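UDP-L-Rhamnose Synthase (Acanthamoeba polyphaga mimivirus, PDB 7JID) probably catalyses the final conversions to UDP-L-rhamnose, epimerisation and NADPH-dependent reduction, and binds NADP and UDP-rhamnose. Local coordinates at residues I185-M198 with F216-L228. Residues are numbered along the deposited sequence; the frame is centred on the assembly and turned at random.
Sequences ICSIPNSMTILDQM and FTNPGLVSHNEIL. With AWU ([[(2~{R},3~{S},4~{R},5~{R})-5-[2,4-bis(oxidanylidene)pyrimidin-1-yl]-3,4-bis(oxidanyl)oxolan-2-yl]methoxy-oxidanyl-phosphoryl] [(2~{R},3~{R},4~{R},5~{R},6~{S})-6-methyl-3,4,5-tris(oxidanyl)oxan-2-yl] hydrogen phosphate), chain C.
Asn190 and Val222 pair through two backbone hydrogen bonds, a single antiparallel bridge between two connections beside the Rossmann-type parallel sheet, one of whose edge strands within the chain, 212-215, leads into 216-228. One end of the contact, at Ile185, Cys186 and His224, lines the UDP-rhamnose pocket. There Cys186 O sits over the centre of the His224 imidazole, 3.2 Å above its plane. With CG beside the backbone N (chi1 -50°), that ring directs NE2 to the ribose hydroxyl O3C of UDP-rhamnose at 2.8 Å, while Cys186 N donates to uracil O2. Ser187 OG accepts from Asn225 N in the first turn of helix 224-234. Ser223 and Glu226 close a capping box on that helix start. The thioether of Met192 runs across Val222, nearly perpendicular to it, its CE 3.7 Å from Val222 CG1; Phe175 of helix 175-181 also touches Met192. Asn218 spans the start of helix 195-207: OD1 takes Ile194 N nearly along the C=O axis (2.9 Å), and ND2 donates to Gln197 OE1, the two amide planes 72° apart, and also to Pro275 O. In the conformer described, one of two, Met198 bends at chi3 (70°) and sets CE over the face of the Phe216 ring, 4.0 Å from its centroid.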
loop_
_atom_site.group_PDB
_atom_site.type_symbol
_atom_site.label_atom_id
_atom_site.label_comp_id
_atom_site.label_asym_id
_atom_site.label_seq_id
_atom_site.Cartn_x
_atom_site.Cartn_y
_atom_site.Cartn_z
ATOM N N ILE A 185 25.911 16.206 -11.774
ATOM C CA ILE A 185 25.902 15.571 -10.430
ATOM C C ILE A 185 25.230 16.541 -9.481
ATOM O O ILE A 185 25.689 17.676 -9.351
ATOM C CB ILE A 185 27.342 15.254 -10.000
ATOM C CG1 ILE A 185 28.016 14.268 -10.968
ATOM C CG2 ILE A 185 27.369 14.776 -8.565
ATOM C CD1 ILE A 185 27.376 12.909 -11.074
ATOM N N CYS A 186 24.189 16.058 -8.798
ATOM C CA CYS A 186 23.572 16.772 -7.676
ATOM C C CYS A 186 24.276 16.299 -6.411
ATOM O O CYS A 186 23.936 15.200 -5.941
ATOM C CB CYS A 186 22.064 16.568 -7.647
ATOM S SG CYS A 186 21.298 17.498 -6.325
ATOM N N SER A 187 25.312 17.026 -5.951
ATOM C CA SER A 187 26.139 16.549 -4.812
ATOM C C SER A 187 25.472 16.914 -3.481
ATOM O O SER A 187 25.383 18.098 -3.102
ATOM C CB SER A 187 27.575 17.035 -4.868
ATOM O OG SER A 187 28.393 16.470 -3.851
ATOM N N ILE A 188 25.117 15.915 -2.689
ATOM C CA ILE A 188 24.471 16.135 -1.372
ATOM C C ILE A 188 24.990 15.059 -0.417
ATOM O O ILE A 188 24.982 13.885 -0.769
ATOM C CB ILE A 188 22.924 16.099 -1.475
ATOM C CG1 ILE A 188 22.344 17.191 -2.404
ATOM C CG2 ILE A 188 22.306 16.193 -0.086
ATOM C CD1 ILE A 188 20.849 17.075 -2.656
ATOM N N PRO A 189 25.415 15.418 0.819
ATOM C CA PRO A 189 25.845 14.414 1.807
ATOM C C PRO A 189 24.695 13.443 2.110
ATOM O O PRO A 189 23.577 13.868 2.384
ATOM C CB PRO A 189 26.272 15.233 3.029
ATOM C CG PRO A 189 26.621 16.585 2.442
ATOM C CD PRO A 189 25.615 16.779 1.339
ATOM N N ASN A 190 25.018 12.160 2.211
ATOM C CA ASN A 190 23.990 11.120 2.373
ATOM C C ASN A 190 24.545 9.894 3.087
ATOM O O ASN A 190 25.777 9.629 2.985
ATOM C CB ASN A 190 23.548 10.642 0.996
ATOM C CG ASN A 190 22.345 11.385 0.482
ATOM O OD1 ASN A 190 21.227 11.114 0.919
ATOM N ND2 ASN A 190 22.578 12.303 -0.476
ATOM N N SER A 191 23.662 9.196 3.780
ATOM C CA SER A 191 23.907 7.847 4.314
ATOM C C SER A 191 23.828 6.862 3.162
ATOM O O SER A 191 22.786 6.841 2.453
ATOM C CB SER A 191 22.981 7.504 5.398
ATOM O OG SER A 191 23.229 8.257 6.580
ATOM N N MET A 192 24.828 6.002 3.046
ATOM C CA MET A 192 24.906 5.004 1.956
ATOM C C MET A 192 25.372 3.666 2.518
ATOM O O MET A 192 25.937 3.652 3.568
ATOM C CB MET A 192 25.827 5.438 0.811
ATOM C CG MET A 192 25.722 6.896 0.470
ATOM S SD MET A 192 26.508 7.231 -1.124
ATOM C CE MET A 192 26.198 9.014 -1.287
ATOM N N THR A 193 25.140 2.611 1.754
ATOM C CA THR A 193 25.393 1.203 2.142
ATOM C C THR A 193 26.442 0.612 1.215
ATOM O O THR A 193 26.164 0.479 0.026
ATOM C CB THR A 193 24.112 0.378 2.043
ATOM O OG1 THR A 193 23.109 0.925 2.901
ATOM C CG2 THR A 193 24.315 -1.054 2.495
ATOM N N ILE A 194 27.619 0.247 1.755
ATOM C CA ILE A 194 28.619 -0.515 0.984
ATOM C C ILE A 194 28.301 -2.005 1.128
ATOM O O ILE A 194 28.460 -2.544 2.220
ATOM C CB ILE A 194 30.061 -0.184 1.390
ATOM C CG1 ILE A 194 30.335 1.321 1.181
ATOM C CG2 ILE A 194 30.981 -1.063 0.556
ATOM C CD1 ILE A 194 31.638 1.753 1.710
ATOM N N LEU A 195 27.751 -2.606 0.075
ATOM C CA LEU A 195 27.197 -3.976 0.188
ATOM C C LEU A 195 28.330 -4.970 0.445
ATOM O O LEU A 195 28.087 -5.911 1.182
ATOM C CB LEU A 195 26.420 -4.331 -1.087
ATOM C CG LEU A 195 25.072 -3.646 -1.246
ATOM C CD1 LEU A 195 24.455 -4.015 -2.581
ATOM C CD2 LEU A 195 24.123 -3.990 -0.108
ATOM N N ASP A 196 29.528 -4.751 -0.101
ATOM C CA ASP A 196 30.650 -5.688 0.155
ATOM C C ASP A 196 30.910 -5.793 1.664
ATOM O O ASP A 196 31.183 -6.871 2.151
ATOM C CB ASP A 196 31.896 -5.294 -0.621
ATOM C CG ASP A 196 31.633 -5.157 -2.092
ATOM O OD1 ASP A 196 31.899 -6.134 -2.830
ATOM O OD2 ASP A 196 31.176 -4.079 -2.522
ATOM N N GLN A 197 30.779 -4.688 2.387
ATOM C CA GLN A 197 31.029 -4.611 3.833
ATOM C C GLN A 197 29.816 -5.068 4.636
ATOM O O GLN A 197 30.005 -5.664 5.735
ATOM C CB GLN A 197 31.464 -3.181 4.179
ATOM C CG GLN A 197 32.838 -2.888 3.622
ATOM C CD GLN A 197 33.186 -1.422 3.640
ATOM O OE1 GLN A 197 32.543 -0.648 4.346
ATOM N NE2 GLN A 197 34.203 -1.062 2.861
ATOM N N MET A 198 28.603 -4.804 4.167
ATOM C CA MET A 198 27.441 -4.925 5.068
ATOM C C MET A 198 26.624 -6.189 4.745
ATOM O O MET A 198 25.840 -6.570 5.590
ATOM C CB MET A 198 26.632 -3.628 5.056
ATOM C CG MET A 198 27.489 -2.457 5.484
ATOM S SD MET A 198 26.548 -0.958 5.904
ATOM C CE MET A 198 25.791 -1.509 7.434
ATOM N N PHE A 216 20.637 0.682 8.032
ATOM C CA PHE A 216 21.599 -0.305 7.525
ATOM C C PHE A 216 22.458 0.374 6.462
ATOM O O PHE A 216 22.659 -0.158 5.375
ATOM C CB PHE A 216 20.883 -1.557 7.056
ATOM C CG PHE A 216 21.774 -2.749 7.202
ATOM C CD1 PHE A 216 22.035 -3.275 8.453
ATOM C CD2 PHE A 216 22.245 -3.395 6.082
ATOM C CE1 PHE A 216 22.833 -4.416 8.555
ATOM C CE2 PHE A 216 23.065 -4.504 6.192
ATOM C CZ PHE A 216 23.316 -5.026 7.438
ATOM N N THR A 217 23.005 1.514 6.856
ATOM C CA THR A 217 24.027 2.262 6.099
ATOM C C THR A 217 25.337 2.284 6.898
ATOM O O THR A 217 25.314 2.160 8.141
ATOM C CB THR A 217 23.530 3.678 5.806
ATOM O OG1 THR A 217 23.090 4.206 7.053
ATOM C CG2 THR A 217 22.405 3.708 4.788
ATOM N N ASN A 218 26.468 2.491 6.228
ATOM C CA ASN A 218 27.760 2.717 6.921
ATOM C C ASN A 218 27.613 3.990 7.739
ATOM O O ASN A 218 26.895 4.922 7.334
ATOM C CB ASN A 218 28.934 2.876 5.966
ATOM C CG ASN A 218 29.326 1.638 5.176
ATOM O OD1 ASN A 218 28.594 1.176 4.299
ATOM N ND2 ASN A 218 30.491 1.097 5.521
ATOM N N PRO A 219 28.205 4.032 8.936
ATOM C CA PRO A 219 28.106 5.247 9.743
ATOM C C PRO A 219 28.565 6.499 8.979
ATOM O O PRO A 219 29.567 6.430 8.235
ATOM C CB PRO A 219 28.975 4.944 10.946
ATOM C CG PRO A 219 28.805 3.464 11.106
ATOM C CD PRO A 219 28.806 2.897 9.675
ATOM N N GLY A 220 27.845 7.601 9.189
ATOM C CA GLY A 220 28.244 8.911 8.665
ATOM C C GLY A 220 27.747 9.194 7.257
ATOM O O GLY A 220 26.898 8.476 6.697
ATOM N N LEU A 221 28.168 10.348 6.756
ATOM C CA LEU A 221 27.721 10.941 5.484
ATOM C C LEU A 221 28.849 11.070 4.495
ATOM O O LEU A 221 29.987 11.387 4.898
ATOM C CB LEU A 221 27.168 12.334 5.802
ATOM C CG LEU A 221 25.887 12.393 6.619
ATOM C CD1 LEU A 221 25.579 13.851 6.980
ATOM C CD2 LEU A 221 24.725 11.714 5.879
ATOM N N VAL A 222 28.539 10.864 3.232
ATOM C CA VAL A 222 29.453 11.128 2.114
ATOM C C VAL A 222 28.642 11.794 1.021
ATOM O O VAL A 222 27.444 11.510 0.850
ATOM C CB VAL A 222 30.146 9.848 1.622
ATOM C CG1 VAL A 222 29.162 8.902 0.931
ATOM C CG2 VAL A 222 31.366 10.191 0.790
ATOM N N SER A 223 29.290 12.643 0.256
ATOM C CA SER A 223 28.637 13.293 -0.906
ATOM C C SER A 223 29.132 12.686 -2.199
ATOM O O SER A 223 30.212 12.097 -2.246
ATOM C CB SER A 223 28.852 14.775 -0.946
ATOM O OG SER A 223 30.204 15.037 -1.242
ATOM N N HIS A 224 28.374 12.946 -3.234
ATOM C CA HIS A 224 28.749 12.559 -4.616
ATOM C C HIS A 224 30.112 13.190 -4.921
ATOM O O HIS A 224 30.961 12.529 -5.516
ATOM C CB HIS A 224 27.679 13.019 -5.594
ATOM C CG HIS A 224 26.271 12.667 -5.252
ATOM N ND1 HIS A 224 25.674 13.031 -4.042
ATOM C CD2 HIS A 224 25.330 12.018 -5.959
ATOM C CE1 HIS A 224 24.413 12.625 -4.054
ATOM N NE2 HIS A 224 24.196 11.987 -5.191
ATOM N N ASN A 225 30.293 14.459 -4.574
ATOM C CA ASN A 225 31.572 15.126 -4.864
ATOM C C ASN A 225 32.703 14.441 -4.127
ATOM O O ASN A 225 33.787 14.314 -4.712
ATOM C CB ASN A 225 31.495 16.606 -4.534
ATOM C CG ASN A 225 30.764 17.426 -5.567
ATOM O OD1 ASN A 225 30.354 16.936 -6.616
ATOM N ND2 ASN A 225 30.553 18.681 -5.208
ATOM N N GLU A 226 32.507 14.025 -2.879
ATOM C CA GLU A 226 33.626 13.374 -2.150
ATOM C C GLU A 226 33.999 12.059 -2.854
ATOM O O GLU A 226 35.198 11.748 -2.981
ATOM C CB GLU A 226 33.298 13.073 -0.692
ATOM C CG GLU A 226 33.296 14.275 0.212
ATOM C CD GLU A 226 32.738 13.939 1.571
ATOM O OE1 GLU A 226 31.572 13.601 1.606
ATOM O OE2 GLU A 226 33.465 14.022 2.571
ATOM N N ILE A 227 33.006 11.297 -3.325
ATOM C CA ILE A 227 33.229 10.003 -4.016
ATOM C C ILE A 227 33.950 10.249 -5.344
ATOM O O ILE A 227 34.989 9.600 -5.569
ATOM C CB ILE A 227 31.918 9.236 -4.258
ATOM C CG1 ILE A 227 31.304 8.810 -2.932
ATOM C CG2 ILE A 227 32.196 8.030 -5.169
ATOM C CD1 ILE A 227 29.886 8.378 -3.097
ATOM N N LEU A 228 33.500 11.205 -6.137
ATOM C CA LEU A 228 34.124 11.432 -7.463
ATOM C C LEU A 228 35.538 11.957 -7.214
ATOM O O LEU A 228 36.393 11.627 -7.993
ATOM C CB LEU A 228 33.276 12.383 -8.302
ATOM C CG LEU A 228 31.962 11.748 -8.736
ATOM C CD1 LEU A 228 30.992 12.800 -9.230
ATOM C CD2 LEU A 228 32.196 10.653 -9.771
HETATM P PA AWU C . 19.216 7.365 -9.274
HETATM O O1A AWU C . 18.062 8.059 -9.892
HETATM O O2A AWU C . 20.248 6.727 -10.188
HETATM O O3A AWU C . 18.904 6.075 -8.328
HETATM P PB AWU C . 17.500 5.753 -7.526
HETATM O O1B AWU C . 16.959 6.917 -6.661
HETATM O O2B AWU C . 16.541 5.052 -8.513
HETATM O O3B AWU C . 18.110 4.695 -6.491
HETATM C "C5'" AWU C . 16.396 2.260 -4.424
HETATM O "O5'" AWU C . 17.185 2.857 -5.436
HETATM C "C4'" AWU C . 17.102 2.390 -3.086
HETATM O "O4'" AWU C . 16.261 1.951 -1.994
HETATM C "C3'" AWU C . 17.449 3.825 -2.864
HETATM O "O3'" AWU C . 18.344 3.888 -1.785
HETATM C "C2'" AWU C . 18.194 4.451 -4.038
HETATM C "C1'" AWU C . 17.540 4.170 -5.318
HETATM N N1 AWU C . 21.741 11.878 -9.736
HETATM C C2 AWU C . 22.567 12.877 -10.223
HETATM O O2 AWU C . 23.476 13.340 -9.503
HETATM N N3 AWU C . 22.449 13.235 -11.540
HETATM C C4 AWU C . 21.454 12.750 -12.331
HETATM O O4 AWU C . 21.431 13.122 -13.563
HETATM C C5 AWU C . 20.636 11.730 -11.845
HETATM C C6 AWU C . 20.713 11.368 -10.504
HETATM C C1C AWU C . 21.847 11.439 -8.315
HETATM C C2C AWU C . 20.545 11.374 -7.516
HETATM C C3C AWU C . 20.871 10.276 -6.473
HETATM C C4C AWU C . 21.789 9.392 -7.254
HETATM C C5C AWU C . 21.200 8.070 -7.697
HETATM C "C6'" AWU C . 16.239 0.806 -4.867
HETATM O "O2'" AWU C . 19.447 3.807 -4.144
HETATM O O2C AWU C . 20.329 12.622 -6.906
HETATM O O3C AWU C . 21.634 10.806 -5.404
HETATM O O4C AWU C . 22.166 10.068 -8.446
HETATM O O5C AWU C . 19.937 8.379 -8.329
HETATM O O HOH W 1 24.702 6.418 7.975
HETATM O O HOH W 2 26.801 6.383 4.936
#